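Nucleoside diphosphate kinase (Encephalitozoon cuniculi, PDB 3MPD) probably transfers the gamma phosphate of ATP to nucleoside diphosphates through a phosphohistidine intermediate, making the other nucleoside triphosphates of the cell. Local coordinates at residues R7-I12 / E50-H55; R24-F29 / M73-V78; E30-Y35 / V85-K90. One frame throughout, in Å; residues are numbered along the deposited sequence.

Interaction 1 of 3, residues R7-I12 / E50-H55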
loop_
_atom_site.group_PDB
_atom_site.type_symbol
_atom_site.label_atom_id
_atom_site.label_comp_id
_atom_site.label_asym_id
_atom_site.label_seq_id
_atom_site.Cartn_x
_atom_site.Cartn_y
_atom_site.Cartn_z
ATOM N N ARG A 7 6.229 12.255 11.229
ATOM C CA ARG A 7 6.137 11.270 10.135
ATOM C C ARG A 7 7.467 10.594 9.768
ATOM O O ARG A 7 8.547 11.117 10.065
ATOM C CB ARG A 7 5.516 11.891 8.903
ATOM C CG ARG A 7 5.883 13.309 8.737
ATOM C CD ARG A 7 5.060 13.955 7.662
ATOM N NE ARG A 7 5.969 14.768 6.871
ATOM C CZ ARG A 7 5.681 15.270 5.678
ATOM N NH1 ARG A 7 4.489 15.057 5.125
ATOM N NH2 ARG A 7 6.600 15.983 5.046
ATOM N N THR A 8 7.377 9.433 9.108
ATOM C CA THR A 8 8.565 8.661 8.738
ATOM C C THR A 8 8.390 8.022 7.369
ATOM O O THR A 8 7.263 7.737 6.940
ATOM C CB THR A 8 8.935 7.601 9.820
ATOM O OG1 THR A 8 10.237 7.056 9.555
ATOM C CG2 THR A 8 7.902 6.470 9.919
ATOM N N PHE A 9 9.504 7.840 6.671
ATOM C CA PHE A 9 9.487 7.271 5.341
ATOM C C PHE A 9 9.866 5.808 5.426
ATOM O O PHE A 9 10.911 5.462 5.963
ATOM C CB PHE A 9 10.440 8.025 4.399
ATOM C CG PHE A 9 10.451 7.479 3.011
ATOM C CD1 PHE A 9 9.341 7.647 2.185
ATOM C CD2 PHE A 9 11.548 6.764 2.544
ATOM C CE1 PHE A 9 9.309 7.114 0.909
ATOM C CE2 PHE A 9 11.549 6.239 1.251
ATOM C CZ PHE A 9 10.418 6.402 0.433
ATOM N N ILE A 10 8.998 4.956 4.905
ATOM C CA ILE A 10 9.191 3.506 4.987
ATOM C C ILE A 10 9.134 2.968 3.568
ATOM O O ILE A 10 8.147 3.175 2.865
ATOM C CB ILE A 10 8.074 2.826 5.790
ATOM C CG1 ILE A 10 7.910 3.452 7.197
ATOM C CG2 ILE A 10 8.301 1.292 5.873
ATOM C CD1 ILE A 10 9.163 3.321 8.157
ATOM N N MET A 11 10.156 2.224 3.167
ATOM C CA MET A 11 10.195 1.719 1.806
ATOM C C MET A 11 10.504 0.239 1.815
ATOM O O MET A 11 11.547 -0.186 2.347
ATOM C CB MET A 11 11.233 2.511 0.995
ATOM C CG MET A 11 11.411 2.050 -0.438
ATOM S SD MET A 11 12.544 3.154 -1.339
ATOM C CE MET A 11 14.017 3.150 -0.311
ATOM N N ILE A 12 9.600 -0.545 1.233
ATOM C CA ILE A 12 9.833 -1.980 1.079
ATOM C C ILE A 12 10.769 -2.189 -0.110
ATOM O O ILE A 12 10.450 -1.751 -1.236
ATOM C CB ILE A 12 8.528 -2.778 0.874
ATOM C CG1 ILE A 12 7.548 -2.491 2.018
ATOM C CG2 ILE A 12 8.832 -4.316 0.682
ATOM C CD1 ILE A 12 6.224 -3.308 1.925
ATOM N N GLU A 50 21.097 7.638 -5.265
ATOM C CA GLU A 50 22.344 8.323 -4.902
ATOM C C GLU A 50 22.104 9.514 -3.962
ATOM O O GLU A 50 22.906 9.782 -3.070
ATOM C CB GLU A 50 23.113 8.748 -6.182
ATOM C CG GLU A 50 23.604 7.522 -6.973
ATOM C CD GLU A 50 24.276 7.820 -8.317
ATOM O OE1 GLU A 50 24.260 8.978 -8.797
ATOM O OE2 GLU A 50 24.826 6.857 -8.896
ATOM N N THR A 51 20.994 10.217 -4.163
ATOM C CA THR A 51 20.583 11.293 -3.252
ATOM C C THR A 51 20.100 10.717 -1.916
ATOM O O THR A 51 20.533 11.161 -0.855
ATOM C CB THR A 51 19.463 12.142 -3.865
ATOM O OG1 THR A 51 19.877 12.577 -5.157
ATOM C CG2 THR A 51 19.132 13.355 -2.979
ATOM N N HIS A 52 19.191 9.744 -1.984
ATOM C CA HIS A 52 18.694 9.027 -0.787
ATOM C C HIS A 52 19.842 8.521 0.093
ATOM O O HIS A 52 19.819 8.697 1.313
ATOM C CB HIS A 52 17.771 7.867 -1.186
ATOM C CG HIS A 52 17.191 7.120 -0.018
ATOM N ND1 HIS A 52 15.926 7.368 0.477
ATOM C CD2 HIS A 52 17.706 6.130 0.750
ATOM C CE1 HIS A 52 15.689 6.562 1.499
ATOM N NE2 HIS A 52 16.756 5.805 1.689
ATOM N N TYR A 53 20.851 7.923 -0.536
ATOM C CA TYR A 53 21.978 7.344 0.198
ATOM C C TYR A 53 23.274 8.174 0.128
ATOM O O TYR A 53 24.367 7.603 0.241
ATOM C CB TYR A 53 22.231 5.887 -0.257
ATOM C CG TYR A 53 21.135 4.897 0.142
ATOM C CD1 TYR A 53 20.908 4.559 1.494
ATOM C CD2 TYR A 53 20.314 4.304 -0.829
ATOM C CE1 TYR A 53 19.889 3.638 1.873
ATOM C CE2 TYR A 53 19.292 3.381 -0.463
ATOM C CZ TYR A 53 19.091 3.058 0.883
ATOM O OH TYR A 53 18.078 2.172 1.221
ATOM N N SER A 54 23.157 9.503 -0.016
ATOM C CA SER A 54 24.337 10.385 -0.154
ATOM C C SER A 54 25.317 10.278 1.017
ATOM O O SER A 54 26.536 10.357 0.830
ATOM C CB SER A 54 23.930 11.844 -0.383
ATOM O OG SER A 54 23.104 12.297 0.673
ATOM N N HIS A 55 24.777 10.067 2.218
ATOM C CA HIS A 55 25.599 9.836 3.417
ATOM C C HIS A 55 26.452 8.554 3.331
ATOM O O HIS A 55 27.397 8.386 4.099
ATOM C CB HIS A 55 24.736 9.852 4.701
ATOM C CG HIS A 55 23.635 8.820 4.727
ATOM N ND1 HIS A 55 22.486 8.929 3.967
ATOM C CD2 HIS A 55 23.495 7.684 5.455
ATOM C CE1 HIS A 55 21.696 7.894 4.213
ATOM N NE2 HIS A 55 22.284 7.127 5.116
#

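Interaction 2 of 3, residues R24-F29 / M73-V78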
loop_
_atom_site.group_PDB
_atom_site.type_symbol
_atom_site.label_atom_id
_atom_site.label_comp_id
_atom_site.label_asym_id
_atom_site.label_seq_id
_atom_site.Cartn_x
_atom_site.Cartn_y
_atom_site.Cartn_z
ATOM N N ARG A 24 2.599 -8.682 5.402
ATOM C CA ARG A 24 3.255 -8.962 6.682
ATOM C C ARG A 24 3.993 -7.741 7.238
ATOM O O ARG A 24 4.064 -7.525 8.442
ATOM C CB ARG A 24 4.213 -10.170 6.544
ATOM C CG ARG A 24 3.429 -11.509 6.699
ATOM C CD ARG A 24 4.239 -12.735 6.260
ATOM N NE ARG A 24 4.384 -12.846 4.801
ATOM C CZ ARG A 24 5.005 -13.868 4.179
ATOM N NH1 ARG A 24 5.543 -14.870 4.892
ATOM N NH2 ARG A 24 5.089 -13.904 2.847
ATOM N N ILE A 25 4.595 -6.978 6.351
ATOM C CA ILE A 25 5.289 -5.747 6.736
ATOM C C ILE A 25 4.257 -4.656 7.147
ATOM O O ILE A 25 4.385 -4.027 8.181
ATOM C CB ILE A 25 6.164 -5.272 5.564
ATOM C CG1 ILE A 25 7.431 -6.159 5.448
ATOM C CG2 ILE A 25 6.515 -3.781 5.708
ATOM C CD1 ILE A 25 8.105 -6.061 4.049
ATOM N N ILE A 26 3.244 -4.439 6.342
ATOM C CA ILE A 26 2.261 -3.406 6.658
ATOM C C ILE A 26 1.535 -3.723 7.976
ATOM O O ILE A 26 1.218 -2.812 8.753
ATOM C CB ILE A 26 1.276 -3.228 5.481
ATOM C CG1 ILE A 26 2.035 -2.579 4.282
ATOM C CG2 ILE A 26 0.041 -2.377 5.922
ATOM C CD1 ILE A 26 1.140 -2.373 3.035
ATOM N N GLN A 27 1.255 -5.001 8.222
ATOM C CA GLN A 27 0.642 -5.406 9.497
ATOM C C GLN A 27 1.403 -4.860 10.712
ATOM O O GLN A 27 0.762 -4.432 11.686
ATOM C CB GLN A 27 0.549 -6.944 9.610
ATOM C CG GLN A 27 -0.153 -7.468 10.876
ATOM C CD GLN A 27 -0.097 -9.046 10.991
ATOM O OE1 GLN A 27 0.036 -9.756 10.005
ATOM N NE2 GLN A 27 -0.180 -9.546 12.188
ATOM N N ARG A 28 2.743 -4.895 10.677
ATOM C CA ARG A 28 3.530 -4.459 11.853
ATOM C C ARG A 28 3.245 -2.985 12.166
ATOM O O ARG A 28 3.103 -2.611 13.328
ATOM C CB ARG A 28 5.041 -4.646 11.688
ATOM C CG ARG A 28 5.507 -6.011 11.137
ATOM C CD ARG A 28 5.208 -7.098 12.135
ATOM N NE ARG A 28 5.735 -8.413 11.717
ATOM C CZ ARG A 28 6.922 -8.930 12.040
ATOM N NH1 ARG A 28 7.796 -8.247 12.760
ATOM N NH2 ARG A 28 7.213 -10.169 11.659
ATOM N N PHE A 29 3.181 -2.164 11.121
ATOM C CA PHE A 29 2.967 -0.727 11.280
ATOM C C PHE A 29 1.528 -0.387 11.660
ATOM O O PHE A 29 1.264 0.505 12.501
ATOM C CB PHE A 29 3.382 0.012 10.000
ATOM C CG PHE A 29 4.859 0.051 9.819
ATOM C CD1 PHE A 29 5.577 1.166 10.223
ATOM C CD2 PHE A 29 5.550 -1.043 9.283
ATOM C CE1 PHE A 29 6.962 1.190 10.103
ATOM C CE2 PHE A 29 6.968 -1.010 9.166
ATOM C CZ PHE A 29 7.644 0.108 9.589
ATOM N N MET A 73 10.677 -2.946 -8.514
ATOM C CA MET A 73 9.713 -2.042 -7.904
ATOM C C MET A 73 9.866 -2.046 -6.387
ATOM O O MET A 73 10.104 -3.116 -5.776
ATOM C CB MET A 73 8.314 -2.507 -8.287
ATOM C CG MET A 73 7.196 -1.492 -8.125
ATOM S SD MET A 73 5.645 -2.367 -8.383
ATOM C CE MET A 73 5.322 -2.994 -6.735
ATOM N N VAL A 74 9.743 -0.856 -5.789
ATOM C CA VAL A 74 9.703 -0.698 -4.339
ATOM C C VAL A 74 8.316 -0.177 -3.998
ATOM O O VAL A 74 7.659 0.406 -4.861
ATOM C CB VAL A 74 10.792 0.305 -3.783
ATOM C CG1 VAL A 74 12.211 -0.225 -4.015
ATOM C CG2 VAL A 74 10.656 1.698 -4.378
ATOM N N LEU A 75 7.869 -0.400 -2.758
ATOM C CA LEU A 75 6.674 0.274 -2.225
ATOM C C LEU A 75 7.061 1.349 -1.209
ATOM O O LEU A 75 7.486 1.039 -0.080
ATOM C CB LEU A 75 5.664 -0.728 -1.627
ATOM C CG LEU A 75 4.327 -0.168 -1.091
ATOM C CD1 LEU A 75 3.518 0.500 -2.217
ATOM C CD2 LEU A 75 3.496 -1.270 -0.422
ATOM N N ALA A 76 6.925 2.601 -1.626
ATOM C CA ALA A 76 7.288 3.749 -0.809
ATOM C C ALA A 76 6.066 4.264 -0.045
ATOM O O ALA A 76 5.004 4.478 -0.647
ATOM C CB ALA A 76 7.860 4.854 -1.686
ATOM N N MET A 77 6.229 4.491 1.259
ATOM C CA MET A 77 5.113 4.897 2.129
ATOM C C MET A 77 5.502 5.981 3.102
ATOM O O MET A 77 6.667 6.090 3.496
ATOM C CB MET A 77 4.629 3.686 2.992
ATOM C CG MET A 77 3.962 2.595 2.188
ATOM S SD MET A 77 3.763 0.997 3.037
ATOM C CE MET A 77 5.415 0.346 2.999
ATOM N N VAL A 78 4.493 6.714 3.551
ATOM C CA VAL A 78 4.638 7.600 4.688
ATOM C C VAL A 78 3.688 7.126 5.781
ATOM O O VAL A 78 2.508 6.883 5.534
ATOM C CB VAL A 78 4.328 9.078 4.328
ATOM C CG1 VAL A 78 4.569 10.010 5.542
ATOM C CG2 VAL A 78 5.163 9.523 3.130
#

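Interaction 3 of 3, residues E30-Y35 / V85-K90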
loop_
_atom_site.group_PDB
_atom_site.type_symbol
_atom_site.label_atom_id
_atom_site.label_comp_id
_atom_site.label_asym_id
_atom_site.label_seq_id
_atom_site.Cartn_x
_atom_site.Cartn_y
_atom_site.Cartn_z
ATOM N N GLU A 30 0.598 -1.081 11.028
ATOM C CA GLU A 30 -0.820 -0.790 11.195
ATOM C C GLU A 30 -1.266 -1.272 12.591
ATOM O O GLU A 30 -2.067 -0.610 13.253
ATOM C CB GLU A 30 -1.605 -1.501 10.061
ATOM C CG GLU A 30 -3.110 -1.286 10.071
ATOM C CD GLU A 30 -3.836 -1.890 8.858
ATOM O OE1 GLU A 30 -3.530 -3.043 8.422
ATOM O OE2 GLU A 30 -4.788 -1.228 8.384
ATOM N N GLU A 31 -0.727 -2.417 13.053
ATOM C CA GLU A 31 -1.096 -2.950 14.394
ATOM C C GLU A 31 -0.459 -2.161 15.520
ATOM O O GLU A 31 -0.990 -2.145 16.645
ATOM C CB GLU A 31 -0.755 -4.452 14.555
ATOM C CG GLU A 31 -1.691 -5.338 13.793
ATOM C CD GLU A 31 -1.411 -6.838 13.981
ATOM O OE1 GLU A 31 -0.255 -7.280 14.294
ATOM O OE2 GLU A 31 -2.371 -7.585 13.745
ATOM N N LYS A 32 0.664 -1.502 15.221
ATOM C CA LYS A 32 1.333 -0.644 16.198
ATOM C C LYS A 32 0.597 0.705 16.410
ATOM O O LYS A 32 0.846 1.399 17.405
ATOM C CB LYS A 32 2.780 -0.380 15.773
ATOM C CG LYS A 32 3.643 0.423 16.795
ATOM C CD LYS A 32 3.729 -0.220 18.200
ATOM C CE LYS A 32 4.934 0.346 18.974
ATOM N NZ LYS A 32 5.053 -0.231 20.354
ATOM N N GLY A 33 -0.286 1.073 15.483
ATOM C CA GLY A 33 -1.143 2.245 15.644
ATOM C C GLY A 33 -0.796 3.426 14.743
ATOM O O GLY A 33 -1.431 4.487 14.842
ATOM N N LEU A 34 0.226 3.265 13.888
ATOM C CA LEU A 34 0.640 4.347 13.008
ATOM C C LEU A 34 -0.391 4.535 11.897
ATOM O O LEU A 34 -1.178 3.629 11.590
ATOM C CB LEU A 34 2.046 4.100 12.439
ATOM C CG LEU A 34 3.177 4.209 13.483
ATOM C CD1 LEU A 34 4.503 3.710 12.901
ATOM C CD2 LEU A 34 3.296 5.686 14.068
ATOM N N TYR A 35 -0.381 5.712 11.301
ATOM C CA TYR A 35 -1.350 6.033 10.267
ATOM C C TYR A 35 -0.691 6.096 8.911
ATOM O O TYR A 35 0.193 6.927 8.704
ATOM C CB TYR A 35 -2.016 7.393 10.566
ATOM C CG TYR A 35 -2.792 7.387 11.864
ATOM C CD1 TYR A 35 -4.078 6.832 11.921
ATOM C CD2 TYR A 35 -2.249 7.942 13.032
ATOM C CE1 TYR A 35 -4.795 6.817 13.088
ATOM C CE2 TYR A 35 -2.968 7.945 14.226
ATOM C CZ TYR A 35 -4.241 7.368 14.245
ATOM O OH TYR A 35 -4.984 7.377 15.393
ATOM N N VAL A 85 9.196 7.987 13.957
ATOM C CA VAL A 85 10.520 7.584 13.455
ATOM C C VAL A 85 11.168 6.503 14.303
ATOM O O VAL A 85 11.638 5.485 13.785
ATOM C CB VAL A 85 11.506 8.787 13.295
ATOM C CG1 VAL A 85 12.914 8.285 12.931
ATOM C CG2 VAL A 85 11.004 9.739 12.208
ATOM N N SER A 86 11.256 6.752 15.602
ATOM C CA SER A 86 11.809 5.791 16.553
ATOM C C SER A 86 10.972 4.508 16.554
ATOM O O SER A 86 11.498 3.403 16.601
ATOM C CB SER A 86 11.832 6.420 17.946
ATOM O OG SER A 86 12.539 5.606 18.850
ATOM N N ILE A 87 9.652 4.659 16.486
ATOM C CA ILE A 87 8.764 3.472 16.458
ATOM C C ILE A 87 9.099 2.627 15.223
ATOM O O ILE A 87 9.332 1.422 15.331
ATOM C CB ILE A 87 7.245 3.817 16.529
ATOM C CG1 ILE A 87 6.842 4.199 17.974
ATOM C CG2 ILE A 87 6.397 2.602 16.006
ATOM C CD1 ILE A 87 5.374 4.783 18.110
ATOM N N GLY A 88 9.175 3.250 14.051
ATOM C CA GLY A 88 9.527 2.469 12.838
ATOM C C GLY A 88 10.881 1.754 12.928
ATOM O O GLY A 88 10.991 0.583 12.579
ATOM N N ARG A 89 11.919 2.456 13.392
ATOM C CA ARG A 89 13.250 1.850 13.558
ATOM C C ARG A 89 13.171 0.607 14.469
ATOM O O ARG A 89 13.828 -0.417 14.208
ATOM C CB ARG A 89 14.220 2.832 14.172
ATOM C CG ARG A 89 14.698 3.946 13.209
ATOM C CD ARG A 89 15.458 5.054 13.969
ATOM N NE ARG A 89 16.684 4.599 14.649
ATOM C CZ ARG A 89 17.827 4.267 14.036
ATOM N NH1 ARG A 89 17.927 4.290 12.705
ATOM N NH2 ARG A 89 18.875 3.885 14.755
ATOM N N LYS A 90 12.390 0.711 15.545
ATOM C CA LYS A 90 12.274 -0.428 16.478
ATOM C C LYS A 90 11.547 -1.619 15.840
ATOM O O LYS A 90 11.925 -2.777 16.061
ATOM C CB LYS A 90 11.556 -0.027 17.761
ATOM C CG LYS A 90 11.436 -1.171 18.772
ATOM C CD LYS A 90 11.495 -0.625 20.169
ATOM C CE LYS A 90 11.794 -1.759 21.156
ATOM N NZ LYS A 90 11.684 -1.326 22.562
#

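Interaction 1 of 3, residues R7-I12 / E50-H55
H52 presents CE1 as its point of nearest approach to both M11 and F9 of strand 7-12. The methyl CE of M11 lies over one face of the imidazole, 4.2 Å from H52 CE1, and CE2 of the F9 ring comes obliquely to the same carbon at 4.2 Å. M11 reaches that far because its chain is extended through SD and turns only at the end, where chi3 of 55° swings the methyl onto the imidazole. The methyl also approaches Y53, with M11 CE 4.4 Å from Y53 OH. Y53 is the first residue past the helix, and one face of its ring is covered by its neighbour, H52 CD2 lying 3.2 Å above the ring centre. The rotation of the imidazole is further fixed by the hydrogen bond of H52 ND1 with NE1 of W134. H52 also meets the ring of H119 edge-to-face; H119 is the probable phosphohistidine, which would place H52 in its second shell. The contact thus joins the end of helix 46-52 to the sheet, with helix 124-134 contributing W134, which stacks on F9, and strand 118-120 running alongside strand 7-12.

Interaction 2 of 3, residues R24-F29 / M73-V78
I26 and M77 meet because of how each side chain leaves its backbone. In I26, CG1 stands beside the backbone N (chi1 -70°) and the chain then runs straight to CD1 (chi2 179°), giving a reach long enough to cross from helix 22-32 to the sheet. M77 also has CG beside its N; this first torsion and an extended second one carry SD to the isoleucine, and the bend at chi3 (-75°) turns the methyl CE aside, leaving the sulfur nearest. M77 SD lies 4.2 Å from I26 CG1 and 4.3 Å from I26 CD1, so the thioether faces the length of the isoleucine arm, and the two chains cross at a slant. Beyond the sulfur the arm continues to L75, where I26 CD1 and L75 CD2 touch end to end at 4.3 Å. I26 therefore spans two alternate residues of the same strand, both of which point from the sheet toward the helix. The preceding residue, I25, comes no closer than 5.1 Å, from its CG2 to M77 CE. With backbones 9.9 Å apart between I26 CA and M77 CA, the gap is filled by side chains alone, and the forces are those of apolar packing.

I26 also packs on I26 of the second subunit, and L75 on S39 of that subunit, so the same residues serve core and dimer interface. Helix 22-32 is the crossover between strands 7-12 and 35-42 in the beta-alpha-beta-beta-alpha-beta arrangement, strand order 2-3-1-4, of the ferredoxin-like fold of NDP kinases.

Interaction 3 of 3, residues E30-Y35 / V85-K90
No flat group lies between K32, L34 and I87, which carry this contact; the aromatic ring nearby, that of Y35, turns off to another neighbourhood. G33 O lies 3.8 Å above one face of that ring, nearer its margin than its middle, and the ring meets F145 edge-to-face while Y35 OH is hydrogen-bonded to D146 OD1. Across the contact, the methyl CG2 of I87 is the focus. K32 CG lies 3.6 Å from I87 CG2, and K32 CE is 4.0 Å from that same atom, because a bend at chi2 (57°) curls the aliphatic stem round the methyl. At roughly a right angle to the lysine's approach, L34 CD1 reaches I87 CG2 at 3.8 Å, the leucine and isoleucine lying alongside with opposed directions. K32 and L34 are the residues before and after G33, which, with positive phi, forms the Schellman motif that ends helix 22-32. R20 of the second subunit binds L34 O, tying this turn to the dimer interface.

Carbon atoms make the contact across the segments: L34 supplies its buried part, while the stem of the exposed K32 covers the partly exposed I87. Such packing depends on shape and is non-directional.

From the N terminus, strand 7-12 comes first, then helix 22-32 with its closing turn, then segments 50-55, 73-78 and 85-90. Interaction 1 closes a loop of 37 residues, interaction 2 one of 43 and interaction 3 one of 49. Every pair crosses, since their segments alternate along the chain, and none nests. Interactions 1 and 2 meet within the sheet, where I10 O lies 2.8 Å from M77 N. Interactions 2 and 3 share helix 22-32, and the F29 ring packs on G88. R7 and T8 touch V85, so interactions 1 and 3 also meet. Interactions 1 and 2 set helices 46-52 and 22-32 against the sheet, and interaction 3 joins helix 84-92 to the end of helix 22-32.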